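Local coordinates for cellulose-binding protein (Saccharophagus degradans, PDB 2X32) that binds a long polyisoprenoid diphosphate in a YceI-like domain and is implicated in plant cell wall breakdown, at residues V28-R33 against D61-R66; R66-D69 against E73-T76. All coordinates share one frame; numbering follows the deposited sequence.

Contact 1 (V28-R33 against D61-R66); sequences VLETHR and DVRNGR. With OTP ((2E,6E,10E,14E,18E,22E,26E)-3,7,11,15,19,23,27,31-octamethyldotriaconta-2,6,10,14,18,22,26,30-octaenyl trihydrogen diphosphate), chain C.
The guanidinium of Arg-63 is shared between a carboxylate, that of Glu-30, and the diphosphate of the bound polyisoprenoid OTP, so two acidic groups are bridged by one cation. The setting is the lipocalin-like antiparallel barrel of the YceI family: 28-33, on strand 28-42, belongs to the wall, 61-66, the start of helix 61-72, lies across from it, and the diphosphate sits between them at the head of the lipid. Glu-30 and Arg-63 reach for each other from opposite directions. Arg-63 NH2 bonds Glu-30 OE2 at 3.0 Å. This bond leaves in the guanidinium plane but meets OE2 from above the carboxylate, and the two planes are turned 48° apart. Arg-63 NH1 adds weak bonds to both oxygens, 3.1 Å to Glu-30 OE1 and 3.0 Å to Glu-30 OE2. A further weak bond, of 2.9 Å, runs from Arg-63 NH1 to OTP O2. Thr-58 O takes another hydrogen bond from Arg-63 NH2. His-32 comes in edge-on: its NE2 is 3.8 Å from Arg-63 NH2, over one guanidinium face, with the planes almost perpendicular at 80°. The ring of Phe-20 meets the imidazole of His-32 with the planes inclined. Lys-24 pairs with Glu-30 OE1 and also bonds OTP, which probably offsets the negative charge crowded here. Arg-63 leaves the helix with CG anti to its backbone N and bends at chi3 (62°); its CD lies 3.7 Å from OTP O3.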
loop_
_atom_site.group_PDB
_atom_site.type_symbol
_atom_site.label_atom_id
_atom_site.label_comp_id
_atom_site.label_asym_id
_atom_site.label_seq_id
_atom_site.Cartn_x
_atom_site.Cartn_y
_atom_site.Cartn_z
ATOM N N VAL A 28 8.308 -9.411 17.838
ATOM C CA VAL A 28 6.984 -9.012 18.319
ATOM C C VAL A 28 6.285 -8.279 17.155
ATOM O O VAL A 28 6.634 -7.112 16.830
ATOM C CB VAL A 28 7.044 -8.179 19.590
ATOM C CG1 VAL A 28 5.635 -7.746 20.052
ATOM C CG2 VAL A 28 7.757 -8.959 20.691
ATOM N N LEU A 29 5.307 -8.961 16.560
ATOM C CA LEU A 29 4.625 -8.501 15.326
ATOM C C LEU A 29 3.334 -7.768 15.610
ATOM O O LEU A 29 2.512 -8.197 16.431
ATOM C CB LEU A 29 4.304 -9.713 14.443
ATOM C CG LEU A 29 5.377 -10.263 13.502
ATOM C CD1 LEU A 29 6.748 -10.191 14.004
ATOM C CD2 LEU A 29 5.002 -11.673 12.981
ATOM N N GLU A 30 3.122 -6.657 14.915
ATOM C CA GLU A 30 1.892 -5.928 15.002
ATOM C C GLU A 30 1.485 -5.456 13.602
ATOM O O GLU A 30 2.286 -4.877 12.851
ATOM C CB GLU A 30 2.037 -4.690 15.891
ATOM C CG GLU A 30 2.405 -4.929 17.361
ATOM C CD GLU A 30 2.723 -3.620 18.083
ATOM O OE1 GLU A 30 3.906 -3.221 18.158
ATOM O OE2 GLU A 30 1.781 -3.083 18.655
ATOM N N THR A 31 0.222 -5.665 13.292
ATOM C CA THR A 31 -0.352 -5.264 12.037
ATOM C C THR A 31 -1.029 -3.929 12.167
ATOM O O THR A 31 -1.906 -3.756 13.052
ATOM C CB THR A 31 -1.367 -6.290 11.579
ATOM O OG1 THR A 31 -0.698 -7.535 11.455
ATOM C CG2 THR A 31 -1.958 -5.913 10.227
ATOM N N HIS A 32 -0.617 -2.982 11.342
ATOM C CA HIS A 32 -1.128 -1.631 11.263
ATOM C C HIS A 32 -1.850 -1.450 9.955
ATOM O O HIS A 32 -1.651 -2.224 9.009
ATOM C CB HIS A 32 0.053 -0.641 11.356
ATOM C CG HIS A 32 0.915 -0.912 12.531
ATOM N ND1 HIS A 32 2.221 -1.355 12.442
ATOM C CD2 HIS A 32 0.616 -0.885 13.852
ATOM C CE1 HIS A 32 2.698 -1.548 13.661
ATOM N NE2 HIS A 32 1.742 -1.271 14.530
ATOM N N ARG A 33 -2.686 -0.429 9.873
ATOM C CA ARG A 33 -3.437 -0.227 8.634
ATOM C C ARG A 33 -3.538 1.240 8.337
ATOM O O ARG A 33 -3.265 2.118 9.170
ATOM C CB ARG A 33 -4.852 -0.842 8.634
ATOM C CG ARG A 33 -4.983 -2.262 9.178
ATOM C CD ARG A 33 -6.218 -2.427 10.149
ATOM N NE ARG A 33 -6.341 -3.821 10.535
ATOM C CZ ARG A 33 -5.867 -4.413 11.627
ATOM N NH1 ARG A 33 -5.245 -3.741 12.603
ATOM N NH2 ARG A 33 -6.074 -5.730 11.757
ATOM N N ASP A 61 -3.158 5.979 19.977
ATOM C CA ASP A 61 -3.175 7.340 19.428
ATOM C C ASP A 61 -1.805 8.023 19.496
ATOM O O ASP A 61 -1.377 8.663 18.530
ATOM C CB ASP A 61 -4.240 8.178 20.145
ATOM C CG ASP A 61 -5.613 7.659 19.906
ATOM O OD1 ASP A 61 -6.071 7.697 18.748
ATOM O OD2 ASP A 61 -6.243 7.176 20.868
ATOM N N VAL A 62 -1.086 7.906 20.631
ATOM C CA VAL A 62 0.237 8.526 20.722
ATOM C C VAL A 62 1.147 7.965 19.639
ATOM O O VAL A 62 1.873 8.672 19.014
ATOM C CB VAL A 62 0.880 8.352 22.127
ATOM C CG1 VAL A 62 2.413 8.698 22.105
ATOM C CG2 VAL A 62 0.109 9.152 23.162
ATOM N N ARG A 63 1.097 6.671 19.419
ATOM C CA ARG A 63 1.957 6.031 18.427
ATOM C C ARG A 63 1.590 6.467 17.026
ATOM O O ARG A 63 2.460 6.725 16.186
ATOM C CB ARG A 63 1.895 4.507 18.559
ATOM C CG ARG A 63 2.781 3.844 17.544
ATOM C CD ARG A 63 3.055 2.407 17.812
ATOM N NE ARG A 63 1.821 1.628 17.789
ATOM C CZ ARG A 63 1.800 0.331 18.072
ATOM N NH1 ARG A 63 2.929 -0.287 18.389
ATOM N NH2 ARG A 63 0.659 -0.360 18.006
ATOM N N ASN A 64 0.297 6.580 16.750
ATOM C CA ASN A 64 -0.122 7.116 15.451
ATOM C C ASN A 64 0.497 8.465 15.201
ATOM O O ASN A 64 0.951 8.747 14.105
ATOM C CB ASN A 64 -1.639 7.262 15.338
ATOM C CG ASN A 64 -2.402 5.952 15.479
ATOM O OD1 ASN A 64 -1.849 4.877 15.199
ATOM N ND2 ASN A 64 -3.725 6.054 15.805
ATOM N N GLY A 65 0.506 9.317 16.217
ATOM C CA GLY A 65 1.044 10.647 16.070
ATOM C C GLY A 65 2.540 10.622 15.792
ATOM O O GLY A 65 3.032 11.371 14.943
ATOM N N ARG A 66 3.246 9.751 16.511
ATOM C CA ARG A 66 4.692 9.610 16.303
ATOM C C ARG A 66 4.940 9.098 14.879
ATOM O O ARG A 66 5.873 9.538 14.212
ATOM C CB ARG A 66 5.306 8.681 17.338
ATOM C CG ARG A 66 5.322 9.283 18.741
ATOM C CD ARG A 66 5.651 8.230 19.739
ATOM N NE ARG A 66 5.831 8.811 21.084
ATOM C CZ ARG A 66 6.292 8.134 22.137
ATOM N NH1 ARG A 66 6.652 6.848 22.027
ATOM N NH2 ARG A 66 6.423 8.762 23.309
HETATM O O7 OTP C . 7.083 -1.268 22.899
HETATM P P2 OTP C . 6.438 0.063 23.183
HETATM O O5 OTP C . 7.181 0.866 24.236
HETATM O O6 OTP C . 4.947 0.005 23.379
HETATM O O4 OTP C . 6.708 0.923 21.801
HETATM P P1 OTP C . 5.607 1.394 20.716
HETATM O O2 OTP C . 5.324 0.161 19.879
HETATM O O3 OTP C . 4.511 2.285 21.264
HETATM O O1 OTP C . 6.373 2.312 19.625
HETATM C C40 OTP C . 7.308 1.653 18.748
HETATM C C39 OTP C . 6.872 1.806 17.284
HETATM C C37 OTP C . 6.844 0.804 16.427
HETATM C C38 OTP C . 7.178 -0.666 16.713
HETATM C C36 OTP C . 6.448 1.073 14.979
HETATM C C35 OTP C . 7.586 1.013 13.994
HETATM C C34 OTP C . 7.076 1.196 12.551
HETATM C C32 OTP C . 7.582 0.600 11.464
HETATM C C33 OTP C . 8.667 -0.419 11.545
HETATM C C31 OTP C . 6.879 0.865 10.125
HETATM C C30 OTP C . 7.705 1.406 8.986
HETATM C C29 OTP C . 6.898 1.514 7.697
HETATM C C27 OTP C . 7.386 1.281 6.482
HETATM C C28 OTP C . 8.852 0.986 6.173
HETATM C C26 OTP C . 6.483 1.252 5.269
HETATM C C25 OTP C . 4.999 1.420 5.517
HETATM C C24 OTP C . 4.103 0.965 4.353
HETATM C C22 OTP C . 3.520 1.756 3.454
HETATM C C23 OTP C . 3.509 3.264 3.483
HETATM C C21 OTP C . 2.745 1.104 2.346
HETATM C C20 OTP C . 3.421 1.244 0.957
HETATM C C19 OTP C . 2.612 0.634 -0.188
HETATM C C17 OTP C . 2.868 -0.517 -0.809
HETATM C C18 OTP C . 4.087 -1.355 -0.644
HETATM C C16 OTP C . 1.840 -1.052 -1.794
HETATM C C15 OTP C . 2.388 -1.207 -3.183
HETATM C C14 OTP C . 1.287 -1.389 -4.198
HETATM C C12 OTP C . 1.369 -2.172 -5.302
HETATM C C13 OTP C . 2.601 -3.023 -5.602
HETATM C C11 OTP C . 0.259 -2.272 -6.296
HETATM C C10 OTP C . -1.031 -1.636 -5.960
HETATM C C9 OTP C . -2.212 -1.979 -6.870
HETATM C C7 OTP C . -2.758 -1.190 -7.810
HETATM C C8 OTP C . -2.399 0.258 -8.077
HETATM C C6 OTP C . -3.869 -1.768 -8.655
HETATM C C5 OTP C . -3.414 -2.290 -10.004
HETATM C C4 OTP C . -4.552 -2.767 -10.858
HETATM C C2 OTP C . -4.467 -3.825 -11.671
HETATM C C3 OTP C . -3.296 -4.709 -11.922
HETATM C C1 OTP C . -5.678 -4.172 -12.490
#

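Contact 2 (R66-D69 against E73-T76)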
loop_
_atom_site.group_PDB
_atom_site.type_symbol
_atom_site.label_atom_id
_atom_site.label_comp_id
_atom_site.label_asym_id
_atom_site.label_seq_id
_atom_site.Cartn_x
_atom_site.Cartn_y
_atom_site.Cartn_z
ATOM N N ARG A 66 3.246 9.751 16.511
ATOM C CA ARG A 66 4.692 9.610 16.303
ATOM C C ARG A 66 4.940 9.098 14.879
ATOM O O ARG A 66 5.873 9.538 14.212
ATOM C CB ARG A 66 5.306 8.681 17.338
ATOM C CG ARG A 66 5.322 9.283 18.741
ATOM C CD ARG A 66 5.651 8.230 19.739
ATOM N NE ARG A 66 5.831 8.811 21.084
ATOM C CZ ARG A 66 6.292 8.134 22.137
ATOM N NH1 ARG A 66 6.652 6.848 22.027
ATOM N NH2 ARG A 66 6.423 8.762 23.309
ATOM N N MET A 67 4.115 8.163 14.392
ATOM C CA MET A 67 4.315 7.709 13.031
ATOM C C MET A 67 4.038 8.824 12.014
ATOM O O MET A 67 4.799 9.000 11.062
ATOM C CB MET A 67 3.488 6.470 12.736
ATOM C CG MET A 67 3.979 5.208 13.427
ATOM S SD MET A 67 3.089 3.859 12.663
ATOM C CE MET A 67 3.937 3.779 11.091
ATOM N N ARG A 68 3.001 9.624 12.203
ATOM C CA ARG A 68 2.766 10.733 11.290
ATOM C C ARG A 68 3.864 11.773 11.318
ATOM O O ARG A 68 4.322 12.241 10.287
ATOM C CB ARG A 68 1.416 11.393 11.578
ATOM C CG ARG A 68 0.177 10.540 11.394
ATOM C CD ARG A 68 -1.122 11.291 11.696
ATOM N NE ARG A 68 -1.045 11.998 13.026
ATOM C CZ ARG A 68 -1.590 11.587 14.165
ATOM N NH1 ARG A 68 -2.299 10.479 14.229
ATOM N NH2 ARG A 68 -1.433 12.306 15.296
ATOM N N ASP A 69 4.284 12.159 12.514
ATOM C CA ASP A 69 5.198 13.268 12.702
ATOM C C ASP A 69 6.649 12.935 12.402
ATOM O O ASP A 69 7.347 13.746 11.776
ATOM C CB ASP A 69 5.074 13.790 14.134
ATOM C CG ASP A 69 3.691 14.409 14.423
ATOM O OD1 ASP A 69 2.933 14.709 13.461
ATOM O OD2 ASP A 69 3.385 14.549 15.619
ATOM N N GLU A 73 6.391 11.773 8.270
ATOM C CA GLU A 73 6.569 13.258 8.180
ATOM C C GLU A 73 5.476 13.857 7.324
ATOM O O GLU A 73 5.735 14.501 6.322
ATOM C CB GLU A 73 7.964 13.604 7.646
ATOM C CG GLU A 73 9.046 13.086 8.513
ATOM C CD GLU A 73 10.388 13.605 8.054
ATOM O OE1 GLU A 73 10.971 13.049 7.131
ATOM O OE2 GLU A 73 10.881 14.611 8.620
ATOM N N THR A 74 4.223 13.611 7.747
ATOM C CA THR A 74 3.053 13.939 6.943
ATOM C C THR A 74 2.805 15.432 6.669
ATOM O O THR A 74 2.076 15.744 5.708
ATOM C CB THR A 74 1.776 13.300 7.496
ATOM O OG1 THR A 74 1.449 13.864 8.754
ATOM C CG2 THR A 74 1.907 11.758 7.582
ATOM N N ALA A 75 3.397 16.329 7.443
ATOM C CA ALA A 75 3.278 17.774 7.097
ATOM C C ALA A 75 3.940 18.027 5.738
ATOM O O ALA A 75 3.563 18.964 5.007
ATOM C CB ALA A 75 3.818 18.665 8.172
ATOM N N THR A 76 4.933 17.198 5.380
ATOM C CA THR A 76 5.602 17.283 4.081
ATOM C C THR A 76 5.074 16.306 3.076
ATOM O O THR A 76 4.860 16.618 1.881
ATOM C CB THR A 76 7.116 17.076 4.286
ATOM O OG1 THR A 76 7.590 18.114 5.176
ATOM C CG2 THR A 76 7.893 17.169 2.973
HETATM O O HOH W 1 2.572 15.427 10.794
#
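Thr-74 packs its side chain against the backbone and CB of Arg-68, straddling the carbonyl that its own amide grips. The bond from Thr-74 N to Arg-68 O is 2.9 Å long and close to straight, at 165°. The methyl and the hydroxyl both lie near that carbonyl: Thr-74 CG2 comes to 3.7 Å from Arg-68 O, and Thr-74 OG1 to 3.6 Å from the same oxygen. This follows from a chi1 of 67°, which sets OG1 between the backbone N and the carbonyl carbon and leaves CG2 beside the N, facing the helix. Thr-74 OG1 is hydrogen-bonded to Asn-54 OD1 and also accepts from a water, 2.8 Å away, that donates to Asp-69 OD1 as well. The contact is the C-terminal end of helix 61-72, where the turn widens to a pi type at 67-69 and Glu-73 takes a left-handed backbone conformation with positive phi. The bond from Thr-74 back to Arg-68 spans six residues, one more than the long bond of a Schellman motif. With an alanine here, Asn-54 OD1 and the water would probably lose their common hydroxyl, and a gap would probably open beside Arg-68 where the methyl sat. Glu-73 turns away overall, yet its CG lies 3.7 Å from Asp-69 O before the extended chain carries the carboxylate off. Arg-68 touches with its CB, and the rest of its side chain, bent at chi3, leads away past Asn-54 and Val-56. Met-67 starts out away from the loop, and its side chain touches Val-56 and Thr-58 and comes within about 4 Å of OTP, nearest atom to nearest atom.

In the fold
Both contacts use helix 61-72, contact 1 through its first turns and contact 2 through residues 66-69, further along, with Arg-66 common to the two ranges. Their centres are about 13 Å apart, on the same side of the chain's centre. Along the chain, residues 28-33 come first, then the helix, then the loop 73-76 that leads toward strand 79-85 of the same curled antiparallel sheet. Contact 1 is buried and ties the helix to the wall beside the diphosphate; contact 2 is at the surface and joins the helix to the loop that returns to the sheet. The one helix thus brings Arg-63 to the diphosphate and Met-67 to about 4 Å from OTP, nearest atoms.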